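Local structure of hemolysin II regulatory protein (Bacillus cereus, 2JJ7) at residues H152-I157 with S178-K183; N11-A16 with F59-L64; V89-I94 with A170-R175; N53-V58 with E116-Y121. The protein probably binds DNA as a dimeric transcription factor of the TetR family and so regulates hemolysin II. All blocks are in the same frame, centred on the assembly; numbering follows the deposited sequence. Where two conformers were deposited one is given.

Contact 1 of 4, residues H152-I157 with S178-K183; sequences HWITSI and SALTDK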
loop_
_atom_site.group_PDB
_atom_site.type_symbol
_atom_site.label_atom_id
_atom_site.label_comp_id
_atom_site.label_asym_id
_atom_site.label_seq_id
_atom_site.Cartn_x
_atom_site.Cartn_y
_atom_site.Cartn_z
ATOM N N HIS B 152 0.463 -5.231 -4.698
ATOM C CA HIS B 152 0.478 -3.811 -4.340
ATOM C C HIS B 152 0.318 -3.595 -2.819
ATOM O O HIS B 152 0.982 -2.736 -2.238
ATOM C CB HIS B 152 -0.549 -2.965 -5.115
ATOM C CG HIS B 152 -0.513 -1.520 -4.721
ATOM N ND1 HIS B 152 0.470 -0.657 -5.158
ATOM C CD2 HIS B 152 -1.264 -0.814 -3.839
ATOM C CE1 HIS B 152 0.289 0.531 -4.608
ATOM N NE2 HIS B 152 -0.754 0.462 -3.800
ATOM N N TRP B 153 -0.568 -4.363 -2.187
ATOM C CA TRP B 153 -0.735 -4.299 -0.728
ATOM C C TRP B 153 0.600 -4.508 0.024
ATOM O O TRP B 153 0.997 -3.670 0.836
ATOM C CB TRP B 153 -1.823 -5.283 -0.267
ATOM C CG TRP B 153 -1.922 -5.466 1.237
ATOM C CD1 TRP B 153 -2.307 -4.534 2.148
ATOM C CD2 TRP B 153 -1.650 -6.666 1.984
ATOM N NE1 TRP B 153 -2.302 -5.072 3.421
ATOM C CE2 TRP B 153 -1.886 -6.373 3.350
ATOM C CE3 TRP B 153 -1.241 -7.958 1.633
ATOM C CZ2 TRP B 153 -1.709 -7.323 4.368
ATOM C CZ3 TRP B 153 -1.068 -8.910 2.650
ATOM C CH2 TRP B 153 -1.301 -8.580 3.998
ATOM N N ILE B 154 1.307 -5.592 -0.282
ATOM C CA ILE B 154 2.567 -5.912 0.393
ATOM C C ILE B 154 3.675 -4.880 0.080
ATOM O O ILE B 154 4.439 -4.440 0.965
ATOM C CB ILE B 154 3.035 -7.375 0.044
ATOM C CG1 ILE B 154 2.081 -8.410 0.645
ATOM C CG2 ILE B 154 4.493 -7.617 0.498
ATOM C CD1 ILE B 154 2.393 -9.880 0.262
ATOM N N THR B 155 3.749 -4.473 -1.183
ATOM C CA THR B 155 4.702 -3.457 -1.610
ATOM C C THR B 155 4.527 -2.168 -0.792
ATOM O O THR B 155 5.505 -1.554 -0.339
ATOM C CB THR B 155 4.533 -3.204 -3.142
ATOM O OG1 THR B 155 4.801 -4.439 -3.845
ATOM C CG2 THR B 155 5.475 -2.108 -3.664
ATOM N N SER B 156 3.279 -1.752 -0.607
ATOM C CA SER B 156 2.996 -0.502 0.072
ATOM C C SER B 156 3.376 -0.563 1.545
ATOM O O SER B 156 3.916 0.396 2.086
ATOM C CB SER B 156 1.525 -0.103 -0.104
ATOM O OG SER B 156 0.673 -0.905 0.702
ATOM N N ILE B 157 3.101 -1.689 2.193
ATOM C CA ILE B 157 3.406 -1.803 3.623
ATOM C C ILE B 157 4.884 -2.132 3.920
ATOM O O ILE B 157 5.460 -1.606 4.874
ATOM C CB ILE B 157 2.438 -2.766 4.352
ATOM C CG1 ILE B 157 2.567 -4.188 3.805
ATOM C CG2 ILE B 157 0.987 -2.258 4.217
ATOM C CD1 ILE B 157 1.496 -5.165 4.342
ATOM N N SER B 178 -0.139 -14.375 7.904
ATOM C CA SER B 178 -1.441 -14.724 8.500
ATOM C C SER B 178 -2.615 -14.278 7.652
ATOM O O SER B 178 -3.564 -15.033 7.463
ATOM C CB SER B 178 -1.590 -14.091 9.866
ATOM O OG SER B 178 -0.828 -14.803 10.795
ATOM N N ALA B 179 -2.543 -13.043 7.150
ATOM C CA ALA B 179 -3.596 -12.485 6.322
ATOM C C ALA B 179 -3.779 -13.298 5.049
ATOM O O ALA B 179 -4.888 -13.380 4.529
ATOM C CB ALA B 179 -3.310 -11.022 5.994
ATOM N N LEU B 180 -2.694 -13.901 4.561
ATOM C CA LEU B 180 -2.757 -14.731 3.357
ATOM C C LEU B 180 -3.208 -16.180 3.614
ATOM O O LEU B 180 -3.838 -16.810 2.753
ATOM C CB LEU B 180 -1.411 -14.718 2.628
ATOM C CG LEU B 180 -0.945 -13.352 2.121
ATOM C CD1 LEU B 180 0.525 -13.389 1.749
ATOM C CD2 LEU B 180 -1.789 -12.911 0.925
ATOM N N THR B 181 -2.897 -16.695 4.800
ATOM C CA THR B 181 -3.135 -18.098 5.117
ATOM C C THR B 181 -4.517 -18.324 5.743
ATOM O O THR B 181 -4.951 -19.465 5.929
ATOM C CB THR B 181 -2.027 -18.648 6.045
ATOM O OG1 THR B 181 -1.907 -17.799 7.193
ATOM C CG2 THR B 181 -0.685 -18.691 5.308
ATOM N N ASP B 182 -5.201 -17.233 6.063
ATOM C CA ASP B 182 -6.553 -17.313 6.588
ATOM C C ASP B 182 -7.516 -17.786 5.491
ATOM O O ASP B 182 -7.716 -17.090 4.489
ATOM C CB ASP B 182 -6.977 -15.958 7.162
ATOM C CG ASP B 182 -8.221 -16.056 8.014
ATOM O OD1 ASP B 182 -8.499 -17.152 8.558
ATOM O OD2 ASP B 182 -8.926 -15.032 8.141
ATOM N N LYS B 183 -8.091 -18.976 5.683
ATOM C CA LYS B 183 -8.943 -19.613 4.673
ATOM C C LYS B 183 -10.257 -18.867 4.472
ATOM O O LYS B 183 -10.977 -18.588 5.433
ATOM C CB LYS B 183 -9.224 -21.075 5.030
ATOM C CG LYS B 183 -8.148 -22.060 4.603
ATOM C CD LYS B 183 -8.714 -23.476 4.552
ATOM C CE LYS B 183 -7.646 -24.530 4.246
ATOM N NZ LYS B 183 -7.049 -24.410 2.876
#
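The Trp153 indole, whose outer corner meets Ala179, carries Ile157 of its own helix on one face. Ile157 CD1 stands 3.7 Å above the indole plane, displaced toward the rim of the ring. The partner helix approaches the far end of the indole. Ala179 CB lies 3.7 Å from Trp153 CH2 and comes in obliquely. Leu180 CD2 makes a looser oblique approach to Trp153 CZ3, at 4.4 Å. The indole gets this far because Trp153 CG is anti to its own N (chi1 170°), which carries the six-membered ring out to the other helix. Beside it, Ile154 CD1 and Leu180 CD1 meet at 4.2 Å. All four touching residues are buried, and their contact is purely apolar. On the backbone side, Trp153 O accepts from two donors: Ile157 N, and Ser156 OG at 2.8 Å. The hydroxyl comes in with a C=O...OG angle of 127° and is tilted from the carbonyl plane. Phe160 of the second subunit stacks on Trp153, and Pro161 of that subunit packs on Ala179. Ser156 OG is also hydrogen-bonded to its counterpart in the second subunit. Helices 147-158 and 169-181 thus pack together at the subunit boundary, consistent with the four-helix bundle through which TetR-family regulators dimerise.

Contact 2 of 4, residues N11-A16 with F59-L64; sequences NILKAA and FKKYGL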
loop_
_atom_site.group_PDB
_atom_site.type_symbol
_atom_site.label_atom_id
_atom_site.label_comp_id
_atom_site.label_asym_id
_atom_site.label_seq_id
_atom_site.Cartn_x
_atom_site.Cartn_y
_atom_site.Cartn_z
ATOM N N ASN B 11 30.600 10.551 2.163
ATOM C CA ASN B 11 29.832 11.683 2.660
ATOM C C ASN B 11 28.771 12.167 1.661
ATOM O O ASN B 11 27.632 12.442 2.054
ATOM C CB ASN B 11 30.757 12.834 3.077
ATOM C CG ASN B 11 31.499 12.536 4.365
ATOM O OD1 ASN B 11 31.215 11.550 5.044
ATOM N ND2 ASN B 11 32.454 13.387 4.709
ATOM N N ILE B 12 29.140 12.251 0.383
ATOM C CA ILE B 12 28.213 12.707 -0.658
ATOM C C ILE B 12 27.068 11.715 -0.878
ATOM O O ILE B 12 25.931 12.120 -1.114
ATOM C CB ILE B 12 28.925 13.004 -1.998
ATOM C CG1 ILE B 12 29.918 14.176 -1.852
ATOM C CG2 ILE B 12 27.893 13.312 -3.121
ATOM C CD1 ILE B 12 30.979 14.230 -2.970
ATOM N N LEU B 13 27.378 10.420 -0.802
ATOM C CA LEU B 13 26.372 9.380 -0.961
ATOM C C LEU B 13 25.406 9.305 0.220
ATOM O O LEU B 13 24.202 9.130 0.015
ATOM C CB LEU B 13 27.022 8.024 -1.232
ATOM C CG LEU B 13 27.611 7.888 -2.645
ATOM C CD1 LEU B 13 28.351 6.565 -2.823
ATOM C CD2 LEU B 13 26.538 8.060 -3.716
ATOM N N LYS B 14 25.930 9.434 1.441
ATOM C CA LYS B 14 25.095 9.557 2.643
ATOM C C LYS B 14 24.126 10.725 2.476
ATOM O O LYS B 14 22.934 10.596 2.761
ATOM C CB LYS B 14 25.949 9.769 3.905
ATOM C CG LYS B 14 26.583 8.508 4.461
ATOM C CD LYS B 14 27.486 8.783 5.655
ATOM C CE LYS B 14 28.265 7.517 6.030
ATOM N NZ LYS B 14 28.794 7.516 7.425
ATOM N N ALA B 15 24.650 11.856 2.003
ATOM C CA ALA B 15 23.855 13.071 1.779
ATOM C C ALA B 15 22.762 12.854 0.744
ATOM O O ALA B 15 21.618 13.253 0.948
ATOM C CB ALA B 15 24.750 14.237 1.358
ATOM N N ALA B 16 23.140 12.234 -0.367
ATOM C CA ALA B 16 22.244 12.003 -1.483
ATOM C C ALA B 16 21.120 11.027 -1.082
ATOM O O ALA B 16 19.960 11.273 -1.372
ATOM C CB ALA B 16 23.018 11.492 -2.661
ATOM N N PHE B 59 21.399 3.733 -5.089
ATOM C CA PHE B 59 20.830 2.379 -5.176
ATOM C C PHE B 59 21.900 1.284 -5.059
ATOM O O PHE B 59 21.692 0.285 -4.383
ATOM C CB PHE B 59 19.981 2.224 -6.441
ATOM C CG PHE B 59 18.507 2.467 -6.195
ATOM C CD1 PHE B 59 17.695 1.438 -5.729
ATOM C CD2 PHE B 59 17.944 3.725 -6.409
ATOM C CE1 PHE B 59 16.307 1.653 -5.475
ATOM C CE2 PHE B 59 16.580 3.954 -6.170
ATOM C CZ PHE B 59 15.763 2.908 -5.697
ATOM N N LYS B 60 23.049 1.515 -5.693
ATOM C CA LYS B 60 24.184 0.599 -5.635
ATOM C C LYS B 60 24.744 0.477 -4.209
ATOM O O LYS B 60 24.963 -0.629 -3.742
ATOM C CB LYS B 60 25.279 1.069 -6.601
ATOM C CG LYS B 60 26.420 0.102 -6.813
ATOM C CD LYS B 60 27.481 0.750 -7.682
ATOM C CE LYS B 60 28.514 -0.256 -8.164
ATOM N NZ LYS B 60 29.642 0.416 -8.874
ATOM N N LYS B 61 24.971 1.607 -3.531
ATOM C CA LYS B 61 25.533 1.591 -2.180
ATOM C C LYS B 61 24.547 1.080 -1.133
ATOM O O LYS B 61 24.931 0.300 -0.263
ATOM C CB LYS B 61 26.050 2.974 -1.751
ATOM C CG LYS B 61 26.852 2.903 -0.448
ATOM C CD LYS B 61 27.581 4.169 -0.115
ATOM C CE LYS B 61 28.389 4.012 1.173
ATOM N NZ LYS B 61 29.526 3.044 1.071
ATOM N N TYR B 62 23.288 1.510 -1.217
ATOM C CA TYR B 62 22.325 1.246 -0.144
ATOM C C TYR B 62 21.246 0.231 -0.492
ATOM O O TYR B 62 20.410 -0.105 0.351
ATOM C CB TYR B 62 21.705 2.553 0.378
ATOM C CG TYR B 62 22.736 3.540 0.867
ATOM C CD1 TYR B 62 23.468 3.291 2.035
ATOM C CD2 TYR B 62 22.998 4.727 0.160
ATOM C CE1 TYR B 62 24.440 4.201 2.495
ATOM C CE2 TYR B 62 23.969 5.641 0.614
ATOM C CZ TYR B 62 24.687 5.370 1.780
ATOM O OH TYR B 62 25.648 6.257 2.238
ATOM N N GLY B 63 21.277 -0.288 -1.720
ATOM C CA GLY B 63 20.366 -1.367 -2.092
ATOM C C GLY B 63 20.977 -2.708 -1.708
ATOM O O GLY B 63 21.871 -2.778 -0.855
ATOM N N LEU B 64 20.515 -3.773 -2.350
ATOM C CA LEU B 64 21.058 -5.103 -2.117
ATOM C C LEU B 64 22.518 -5.242 -2.584
ATOM O O LEU B 64 22.878 -4.792 -3.676
ATOM C CB LEU B 64 20.155 -6.144 -2.792
ATOM C CG LEU B 64 18.676 -5.990 -2.395
ATOM C CD1 LEU B 64 17.766 -6.760 -3.337
ATOM C CD2 LEU B 64 18.441 -6.389 -0.932
#
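Tyr62 points its phenol at the backbone between Leu13 and Lys14. Its CG sits anti to its own carbonyl carbon (chi1 -57°), which directs the ring toward helix 5-23. Tyr62 CE2 comes to 3.5 Å from Leu13 O, and Leu13 C lies in plane at the ring edge. Tyr62 OH is 3.3 Å from Lys14 CG. The backbone N of Lys14 is also 3.3 Å from Tyr62 OH, but the angle is too poor for a hydrogen bond. The Lys14 chain is extended beyond CG and passes the phenol at about a right angle, and its ammonium end leads away. Lys61 behaves differently. With CG anti to its backbone N (chi1 -170°), its chain runs over the adjacent tyrosine, and Lys61 CG sits 3.9 Å above the centre of the Tyr62 ring. Lys61 CD then reaches Leu13 CD1 at 3.7 Å, so aliphatic carbon meets aliphatic carbon. The chain bends at chi4, and its NZ makes a weak, long ion pair with Glu10. Lys17 adds a cation-pi contact to Tyr62. This surface contact joins helix 5-23 to the end of helix 51-62. Helices 30-37 and 41-48 pack against 5-23, and Tyr62 O is hydrogen-bonded to His93 NE2 on helix 79-96.

Contact 3 of 4, residues V89-I94 with A170-R175; sequences VFTTHI and ADLVSR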
loop_
_atom_site.group_PDB
_atom_site.type_symbol
_atom_site.label_atom_id
_atom_site.label_comp_id
_atom_site.label_asym_id
_atom_site.label_seq_id
_atom_site.Cartn_x
_atom_site.Cartn_y
_atom_site.Cartn_z
ATOM N N VAL B 89 14.022 -10.587 4.831
ATOM C CA VAL B 89 15.129 -9.894 4.163
ATOM C C VAL B 89 14.728 -8.453 3.798
ATOM O O VAL B 89 15.477 -7.508 4.065
ATOM C CB VAL B 89 15.602 -10.643 2.893
ATOM C CG1 VAL B 89 16.603 -9.799 2.096
ATOM C CG2 VAL B 89 16.204 -12.006 3.242
ATOM N N PHE B 90 13.550 -8.282 3.196
ATOM C CA PHE B 90 13.157 -6.946 2.753
ATOM C C PHE B 90 12.769 -5.981 3.867
ATOM O O PHE B 90 13.212 -4.845 3.861
ATOM C CB PHE B 90 12.129 -6.998 1.618
ATOM C CG PHE B 90 12.751 -7.290 0.285
ATOM C CD1 PHE B 90 12.551 -8.519 -0.348
ATOM C CD2 PHE B 90 13.603 -6.357 -0.305
ATOM C CE1 PHE B 90 13.163 -8.796 -1.579
ATOM C CE2 PHE B 90 14.229 -6.618 -1.544
ATOM C CZ PHE B 90 14.003 -7.835 -2.181
ATOM N N THR B 91 11.989 -6.431 4.849
ATOM C CA THR B 91 11.659 -5.547 5.968
ATOM C C THR B 91 12.928 -5.144 6.742
ATOM O O THR B 91 13.047 -4.001 7.197
ATOM C CB THR B 91 10.626 -6.152 6.942
ATOM O OG1 THR B 91 11.021 -7.479 7.302
ATOM C CG2 THR B 91 9.214 -6.189 6.316
ATOM N N THR B 92 13.862 -6.078 6.881
ATOM C CA THR B 92 15.155 -5.781 7.524
ATOM C C THR B 92 15.959 -4.769 6.724
ATOM O O THR B 92 16.519 -3.833 7.302
ATOM C CB THR B 92 15.991 -7.056 7.774
ATOM O OG1 THR B 92 15.303 -7.880 8.722
ATOM C CG2 THR B 92 17.431 -6.721 8.288
ATOM N N HIS B 93 16.003 -4.936 5.401
ATOM C CA HIS B 93 16.726 -3.978 4.562
ATOM C C HIS B 93 16.152 -2.553 4.677
ATOM O O HIS B 93 16.908 -1.567 4.746
ATOM C CB HIS B 93 16.755 -4.389 3.085
ATOM C CG HIS B 93 17.793 -3.647 2.306
ATOM N ND1 HIS B 93 19.122 -4.008 2.316
ATOM C CD2 HIS B 93 17.717 -2.515 1.569
ATOM C CE1 HIS B 93 19.816 -3.148 1.595
ATOM N NE2 HIS B 93 18.988 -2.231 1.131
ATOM N N ILE B 94 14.823 -2.461 4.647
ATOM C CA ILE B 94 14.123 -1.174 4.702
ATOM C C ILE B 94 14.274 -0.512 6.078
ATOM O O ILE B 94 14.397 0.711 6.176
ATOM C CB ILE B 94 12.626 -1.319 4.277
ATOM C CG1 ILE B 94 12.517 -1.706 2.786
ATOM C CG2 ILE B 94 11.805 -0.048 4.583
ATOM C CD1 ILE B 94 13.616 -1.129 1.873
ATOM N N ALA B 170 9.365 -8.385 12.650
ATOM C CA ALA B 170 9.009 -9.802 12.755
ATOM C C ALA B 170 7.495 -10.000 12.801
ATOM O O ALA B 170 6.967 -10.977 12.252
ATOM C CB ALA B 170 9.680 -10.450 13.972
ATOM N N ASP B 171 6.806 -9.057 13.439
ATOM C CA ASP B 171 5.357 -9.089 13.528
ATOM C C ASP B 171 4.722 -8.745 12.205
ATOM O O ASP B 171 3.700 -9.329 11.839
ATOM C CB ASP B 171 4.853 -8.134 14.606
ATOM C CG ASP B 171 5.267 -8.561 16.006
ATOM O OD1 ASP B 171 5.512 -9.776 16.249
ATOM O OD2 ASP B 171 5.344 -7.664 16.875
ATOM N N LEU B 172 5.320 -7.790 11.492
ATOM C CA LEU B 172 4.831 -7.411 10.180
ATOM C C LEU B 172 4.880 -8.617 9.243
ATOM O O LEU B 172 3.895 -8.904 8.565
ATOM C CB LEU B 172 5.619 -6.220 9.606
ATOM C CG LEU B 172 5.141 -5.680 8.251
ATOM C CD1 LEU B 172 3.623 -5.344 8.266
ATOM C CD2 LEU B 172 5.980 -4.483 7.823
ATOM N N VAL B 173 6.014 -9.325 9.243
ATOM C CA VAL B 173 6.207 -10.550 8.457
ATOM C C VAL B 173 5.132 -11.591 8.811
ATOM O O VAL B 173 4.439 -12.081 7.925
ATOM C CB VAL B 173 7.644 -11.134 8.630
ATOM C CG1 VAL B 173 7.776 -12.512 7.941
ATOM C CG2 VAL B 173 8.703 -10.158 8.069
ATOM N N SER B 174 4.987 -11.890 10.107
ATOM C CA SER B 174 3.959 -12.818 10.607
ATOM C C SER B 174 2.541 -12.421 10.236
ATOM O O SER B 174 1.748 -13.271 9.833
ATOM C CB SER B 174 4.041 -12.956 12.125
ATOM O OG SER B 174 5.146 -13.756 12.463
ATOM N N ARG B 175 2.223 -11.137 10.393
ATOM C CA ARG B 175 0.875 -10.645 10.129
ATOM C C ARG B 175 0.545 -10.658 8.633
ATOM O O ARG B 175 -0.600 -10.907 8.245
ATOM C CB ARG B 175 0.675 -9.247 10.714
ATOM C CG ARG B 175 0.702 -9.194 12.232
ATOM C CD ARG B 175 0.043 -7.908 12.758
ATOM N NE ARG B 175 -1.419 -8.015 12.778
ATOM C CZ ARG B 175 -2.167 -8.019 13.877
ATOM N NH1 ARG B 175 -3.483 -8.138 13.775
ATOM N NH2 ARG B 175 -1.608 -7.894 15.077
#
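Thr91 overlaps both Leu172 and Val173, meeting each with a different branch. Its methyl, CG2, touches Leu172 CD2 at 4.0 Å. Its hydroxyl oxygen, OG1, lies 3.6 Å from Val173 CG2. The split follows from the first torsion (chi1 49°): OG1 is held between the backbone N and the carbonyl carbon, while CG2 is anti to the carbonyl carbon. That rotation also turns OG1 back to its own helix, where it hydrogen-bonds to Leu87 O, one turn back. The polar end is therefore satisfied, and of the partner segment it meets the Val173 CG2 methyl. Leu172 has CG anti to its backbone N (chi1 -177°) and leads with CD2. Both pairs of side chains cross obliquely. The meeting is small but buried, and the closest CA atoms, those of Thr91 and Val173, are 7.8 Å apart. Val173 also packs on Arg84, Leu87 and Thr88, earlier in helix 79-96. The contact ties helix 79-96 to helix 169-181. Phe163 of helix 163-166 touches Thr91 and Leu172, Val158 of helix 147-158 packs on Thr91, and Phe163 of the second subunit reaches Leu172.

Contact 4 of 4, residues N53-V58 with E116-Y121; sequences NLYYEV and EKIKPY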
loop_
_atom_site.group_PDB
_atom_site.type_symbol
_atom_site.label_atom_id
_atom_site.label_comp_id
_atom_site.label_asym_id
_atom_site.label_seq_id
_atom_site.Cartn_x
_atom_site.Cartn_y
_atom_site.Cartn_z
ATOM N N ASN B 53 23.478 9.895 -12.103
ATOM C CA ASN B 53 24.498 8.923 -11.737
ATOM C C ASN B 53 24.622 8.779 -10.218
ATOM O O ASN B 53 24.851 7.689 -9.701
ATOM C CB ASN B 53 25.842 9.313 -12.354
ATOM C CG ASN B 53 26.933 8.316 -12.027
ATOM O OD1 ASN B 53 26.807 7.126 -12.333
ATOM N ND2 ASN B 53 28.003 8.788 -11.377
ATOM N N LEU B 54 24.463 9.895 -9.516
ATOM C CA LEU B 54 24.475 9.921 -8.074
ATOM C C LEU B 54 23.341 9.050 -7.512
ATOM O O LEU B 54 23.542 8.289 -6.570
ATOM C CB LEU B 54 24.318 11.362 -7.605
ATOM C CG LEU B 54 24.600 11.769 -6.162
ATOM C CD1 LEU B 54 25.894 11.167 -5.661
ATOM C CD2 LEU B 54 24.663 13.275 -6.114
ATOM N N TYR B 55 22.159 9.175 -8.110
ATOM C CA TYR B 55 21.003 8.332 -7.800
ATOM C C TYR B 55 21.305 6.858 -8.021
ATOM O O TYR B 55 21.035 6.043 -7.150
ATOM C CB TYR B 55 19.840 8.750 -8.670
ATOM C CG TYR B 55 18.505 8.114 -8.344
ATOM C CD1 TYR B 55 17.935 7.205 -9.221
ATOM C CD2 TYR B 55 17.785 8.469 -7.200
ATOM C CE1 TYR B 55 16.714 6.643 -8.979
ATOM C CE2 TYR B 55 16.531 7.894 -6.938
ATOM C CZ TYR B 55 16.014 6.987 -7.848
ATOM O OH TYR B 55 14.796 6.405 -7.685
ATOM N N TYR B 56 21.876 6.531 -9.182
ATOM C CA TYR B 56 22.307 5.163 -9.464
ATOM C C TYR B 56 23.248 4.671 -8.360
ATOM O O TYR B 56 23.066 3.571 -7.839
ATOM C CB TYR B 56 23.005 5.051 -10.828
ATOM C CG TYR B 56 22.117 5.207 -12.055
ATOM C CD1 TYR B 56 20.727 5.139 -11.974
ATOM C CD2 TYR B 56 22.685 5.384 -13.310
ATOM C CE1 TYR B 56 19.935 5.276 -13.116
ATOM C CE2 TYR B 56 21.909 5.513 -14.441
ATOM C CZ TYR B 56 20.545 5.466 -14.349
ATOM O OH TYR B 56 19.804 5.600 -15.509
ATOM N N GLU B 57 24.230 5.491 -7.996
ATOM C CA GLU B 57 25.203 5.117 -6.978
ATOM C C GLU B 57 24.565 4.936 -5.592
ATOM O O GLU B 57 25.046 4.137 -4.787
ATOM C CB GLU B 57 26.346 6.133 -6.927
ATOM C CG GLU B 57 27.273 6.110 -8.136
ATOM C CD GLU B 57 27.926 4.753 -8.371
ATOM O OE1 GLU B 57 28.343 4.095 -7.396
ATOM O OE2 GLU B 57 28.011 4.342 -9.540
ATOM N N VAL B 58 23.480 5.666 -5.336
ATOM C CA VAL B 58 22.714 5.528 -4.095
ATOM C C VAL B 58 22.059 4.148 -4.010
ATOM O O VAL B 58 22.179 3.465 -2.991
ATOM C CB VAL B 58 21.659 6.649 -3.927
ATOM C CG1 VAL B 58 20.605 6.267 -2.872
ATOM C CG2 VAL B 58 22.354 7.934 -3.523
ATOM N N GLU B 116 15.621 0.312 -15.556
ATOM C CA GLU B 116 16.495 -0.720 -16.080
ATOM C C GLU B 116 17.856 -0.737 -15.368
ATOM O O GLU B 116 18.364 -1.810 -15.036
ATOM C CB GLU B 116 16.647 -0.509 -17.590
ATOM C CG GLU B 116 17.634 -1.436 -18.299
ATOM C CD GLU B 116 17.639 -1.246 -19.824
ATOM O OE1 GLU B 116 16.708 -0.603 -20.363
ATOM O OE2 GLU B 116 18.573 -1.746 -20.482
ATOM N N LYS B 117 18.441 0.442 -15.137
ATOM C CA LYS B 117 19.762 0.530 -14.499
ATOM C C LYS B 117 19.769 0.244 -13.006
ATOM O O LYS B 117 20.724 -0.334 -12.501
ATOM C CB LYS B 117 20.424 1.888 -14.750
ATOM C CG LYS B 117 20.965 2.064 -16.154
ATOM C CD LYS B 117 22.018 1.019 -16.505
ATOM C CE LYS B 117 22.361 1.085 -17.986
ATOM N NZ LYS B 117 23.048 -0.146 -18.455
ATOM N N ILE B 118 18.727 0.674 -12.300
ATOM C CA ILE B 118 18.657 0.489 -10.843
ATOM C C ILE B 118 18.091 -0.874 -10.447
ATOM O O ILE B 118 18.303 -1.326 -9.327
ATOM C CB ILE B 118 17.841 1.619 -10.137
ATOM C CG1 ILE B 118 16.387 1.619 -10.620
ATOM C CG2 ILE B 118 18.510 2.994 -10.331
ATOM C CD1 ILE B 118 15.458 2.393 -9.732
ATOM N N LYS B 119 17.394 -1.535 -11.371
ATOM C CA LYS B 119 16.676 -2.777 -11.060
ATOM C C LYS B 119 17.503 -3.829 -10.306
ATOM O O LYS B 119 17.000 -4.399 -9.340
ATOM C CB LYS B 119 16.091 -3.405 -12.333
ATOM C CG LYS B 119 14.928 -4.329 -12.069
ATOM C CD LYS B 119 14.463 -5.039 -13.338
ATOM C CE LYS B 119 12.969 -5.333 -13.254
ATOM N NZ LYS B 119 12.537 -6.443 -14.157
ATOM N N PRO B 120 18.750 -4.126 -10.767
ATOM C CA PRO B 120 19.542 -5.151 -10.074
ATOM C C PRO B 120 19.790 -4.857 -8.602
ATOM O O PRO B 120 20.055 -5.779 -7.834
ATOM C CB PRO B 120 20.868 -5.159 -10.838
ATOM C CG PRO B 120 20.515 -4.685 -12.198
ATOM C CD PRO B 120 19.422 -3.677 -12.006
ATOM N N TYR B 121 19.690 -3.596 -8.209
ATOM C CA TYR B 121 20.024 -3.210 -6.841
ATOM C C TYR B 121 18.890 -3.293 -5.806
ATOM O O TYR B 121 19.113 -3.075 -4.620
ATOM C CB TYR B 121 20.676 -1.841 -6.843
ATOM C CG TYR B 121 21.887 -1.777 -7.751
ATOM C CD1 TYR B 121 21.884 -0.980 -8.886
ATOM C CD2 TYR B 121 23.023 -2.550 -7.487
ATOM C CE1 TYR B 121 23.008 -0.918 -9.721
ATOM C CE2 TYR B 121 24.137 -2.503 -8.313
ATOM C CZ TYR B 121 24.125 -1.690 -9.426
ATOM O OH TYR B 121 25.232 -1.652 -10.238
#
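Ile118 O accepts a hydrogen bond from Tyr121 N at 2.9 Å, which closes the 3-10 turn just after Ile118. The segments themselves meet through carbon. Ile118 CG2 is the central atom. It lies 3.5 Å from Tyr56 CD1 and 4.3 Å from Tyr55 CE1, oblique to both rings. Ile118 puts CG1 between its N and carbonyl carbon (chi1 62°), leaving CG2 as the branch presented to the tyrosines. Lys117 supplies the other part. Its CB sits over one face of the Tyr56 ring, 3.9 Å from the centroid and 22° off the normal, a CH-pi contact displaced toward the hydroxyl side. Lys117 CG continues to 3.8 Å from Tyr56 OH, and the chain then bends at chi2 and leads away. Tyr56 was modelled in two conformers, so these details hold for the one described. Tyr55 has further partners: its OH hydrogen-bonds to Glu107, and its ring meets Phe20, Tyr25 and Phe59 edge-to-face. The chemistry between the segments is thus aromatic and aliphatic. With no polar bond between them, the contact probably sets little direction between the helix next to the predicted helix-turn-helix and the C-terminal domain, consistent with the two conformers of Tyr56.

Contacts 1 and 3 are buried, while contact 4 is partly buried and contact 2 lies at the surface. Contacts 1 and 3 share helix 169-181, touch each other and reach the second subunit. Contacts 2 and 4 share helix 51-62, have centres 10 Å apart, and touch no other protein chain of the assembly. Contact 1 is wholly apolar, and contact 3 adds a hydroxyl satisfied within its own helix. The other two use the aliphatic parts of lysines beside tyrosine rings. Contacts 2 and 3 also touch, with Leu64 packing on Phe90, and so link the predicted DNA-binding end to the C-terminal helices.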